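Local coordinates for protein HTH-type transcriptional regulator LysG (Mycobacterium tuberculosis, PDB 3ISP) that probably activates expression of the lysine exporter LysE and represses its own gene, acting as a homodimeric DNA-binding regulator of the LysR family, at residues L160-Y165 and D263-W268. Numbering follows the deposited sequence.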
# COMPACT_ATOMS: atom_id res chain seq x y z
N LEU A 160 -26.55 -12.26 11.46
CA LEU A 160 -26.32 -13.53 12.14
C LEU A 160 -26.55 -13.39 13.63
O LEU A 160 -26.80 -14.38 14.32
CB LEU A 160 -24.90 -14.00 11.87
CG LEU A 160 -24.61 -14.50 10.46
CD1 LEU A 160 -23.11 -14.59 10.28
CD2 LEU A 160 -25.25 -15.84 10.23
N GLY A 161 -26.49 -12.14 14.11
CA GLY A 161 -26.48 -11.83 15.53
C GLY A 161 -25.26 -10.99 15.88
O GLY A 161 -24.54 -10.52 15.02
N GLU A 162 -25.02 -10.78 17.17
CA GLU A 162 -23.80 -10.09 17.59
C GLU A 162 -22.93 -10.99 18.47
O GLU A 162 -23.43 -11.83 19.22
CB GLU A 162 -24.14 -8.80 18.32
CG GLU A 162 -25.03 -7.88 17.52
CD GLU A 162 -25.40 -6.63 18.28
OE1 GLU A 162 -25.20 -6.61 19.53
OE2 GLU A 162 -25.89 -5.67 17.63
N MET A 163 -21.61 -10.82 18.33
CA MET A 163 -20.63 -11.53 19.16
C MET A 163 -20.21 -10.60 20.29
O MET A 163 -19.92 -9.43 20.04
CB MET A 163 -19.41 -11.95 18.30
CG MET A 163 -18.21 -12.52 19.06
SD MET A 163 -17.01 -13.39 18.01
CE MET A 163 -16.92 -12.24 16.66
N ARG A 164 -20.21 -11.08 21.52
CA ARG A 164 -19.76 -10.22 22.62
C ARG A 164 -18.28 -10.40 22.95
O ARG A 164 -17.77 -11.52 22.99
CB ARG A 164 -20.59 -10.43 23.89
CG ARG A 164 -20.09 -9.59 25.04
CD ARG A 164 -21.16 -9.35 26.08
NE ARG A 164 -22.35 -8.73 25.51
CZ ARG A 164 -23.57 -8.85 26.02
NH1 ARG A 164 -23.76 -9.58 27.11
NH2 ARG A 164 -24.59 -8.26 25.43
N TYR A 165 -17.60 -9.28 23.19
CA TYR A 165 -16.18 -9.29 23.53
C TYR A 165 -15.92 -8.78 24.94
O TYR A 165 -16.25 -7.63 25.25
CB TYR A 165 -15.39 -8.44 22.53
CG TYR A 165 -15.19 -9.10 21.19
CD1 TYR A 165 -14.07 -9.87 20.94
CD2 TYR A 165 -16.11 -8.93 20.16
CE1 TYR A 165 -13.87 -10.46 19.72
CE2 TYR A 165 -15.92 -9.53 18.94
CZ TYR A 165 -14.80 -10.30 18.72
OH TYR A 165 -14.59 -10.91 17.51
N ASP A 263 -20.30 -5.35 21.85
CA ASP A 263 -21.09 -6.17 20.95
C ASP A 263 -20.74 -5.79 19.53
O ASP A 263 -20.71 -4.60 19.17
CB ASP A 263 -22.59 -6.01 21.22
CG ASP A 263 -23.00 -6.53 22.58
OD1 ASP A 263 -22.83 -7.74 22.83
OD2 ASP A 263 -23.50 -5.73 23.40
N VAL A 264 -20.43 -6.80 18.73
CA VAL A 264 -20.07 -6.59 17.34
C VAL A 264 -21.05 -7.38 16.50
O VAL A 264 -21.08 -8.60 16.55
CB VAL A 264 -18.63 -7.06 17.06
CG1 VAL A 264 -18.08 -6.40 15.80
CG2 VAL A 264 -17.74 -6.75 18.24
N PRO A 265 -21.89 -6.67 15.73
CA PRO A 265 -22.79 -7.36 14.80
C PRO A 265 -21.99 -8.14 13.78
O PRO A 265 -21.04 -7.61 13.20
CB PRO A 265 -23.50 -6.20 14.10
CG PRO A 265 -23.41 -5.06 15.02
CD PRO A 265 -22.10 -5.21 15.73
N LEU A 266 -22.35 -9.40 13.58
CA LEU A 266 -21.86 -10.17 12.45
C LEU A 266 -22.92 -10.26 11.35
O LEU A 266 -24.12 -10.06 11.60
CB LEU A 266 -21.47 -11.56 12.90
CG LEU A 266 -20.27 -11.63 13.84
CD1 LEU A 266 -20.05 -13.06 14.28
CD2 LEU A 266 -19.03 -11.08 13.18
N TYR A 267 -22.48 -10.55 10.13
CA TYR A 267 -23.34 -10.75 8.97
C TYR A 267 -22.86 -11.91 8.12
O TYR A 267 -21.67 -12.14 8.00
CB TYR A 267 -23.38 -9.47 8.14
CG TYR A 267 -23.82 -8.28 8.94
CD1 TYR A 267 -25.16 -7.91 8.99
CD2 TYR A 267 -22.91 -7.54 9.66
CE1 TYR A 267 -25.58 -6.84 9.73
CE2 TYR A 267 -23.31 -6.45 10.41
CZ TYR A 267 -24.66 -6.11 10.44
OH TYR A 267 -25.07 -5.03 11.19
N TRP A 268 -23.78 -12.66 7.52
CA TRP A 268 -23.39 -13.61 6.50
C TRP A 268 -23.72 -13.03 5.13
O TRP A 268 -24.89 -12.91 4.77
CB TRP A 268 -24.07 -14.97 6.73
CG TRP A 268 -24.07 -15.90 5.54
CD1 TRP A 268 -25.10 -16.11 4.66
CD2 TRP A 268 -23.00 -16.75 5.09
NE1 TRP A 268 -24.73 -17.02 3.70
CE2 TRP A 268 -23.45 -17.43 3.95
CE3 TRP A 268 -21.70 -17.00 5.55
CZ2 TRP A 268 -22.66 -18.35 3.27
CZ3 TRP A 268 -20.92 -17.91 4.87
CH2 TRP A 268 -21.39 -18.57 3.74
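D263 OD1 takes hydrogens from two nitrogens of R164. In the stronger bond, a salt bridge, R164 NE lies 2.9 Å from D263 OD1, on its syn side and somewhat out of the carboxylate plane; R164 NH2 adds weak bonds to OD1 and OD2 of D263. The two side chains run alongside each other with their planes 60° apart, so the pairing is not a flat bidentate one. R164 starts out extended, with CG anti to the backbone N (chi1 178°), then bends at chi3 (-57°), which turns the edge of its guanidinium to the acid. E162 reaches over the same face: its OE1 lies near D263 CB, and its extended chain passes beside the ring of P265. The two carboxylates probably repel one another, an effect that R164 would help to offset.

Beneath these side chains the backbones pair antiparallel. M163 and V264 exchange N-H...O bonds in both directions, M163 N to V264 O measuring 2.9 Å. P265, which has no N-H to give, suits a non-hydrogen-bonded position opposite E162. G161 O accepts L266 N at 2.9 Å; at the backbone angles of G161 a CB would be jammed against the carbonyl O of L160, so glycine suits the place.

On the face of M163, V264 and L266 the contacts are mainly apolar. V264 CG2 packs obliquely against the ring of Y165, whose hydroxyl bonds to D104, and the modelled end of M163 lies near L266, though its placement is uncertain.

At the far end of the pairing L160 drapes its branched tip over W268 CB, and helix 276-288 touches both residues.

Strands 155-169 and 255-271 are long neighbours in the mixed sheet of the LysR substrate-binding domain, a periplasmic-binding-protein-like fold in which two such antiparallel strands typically cross between the two subdomains.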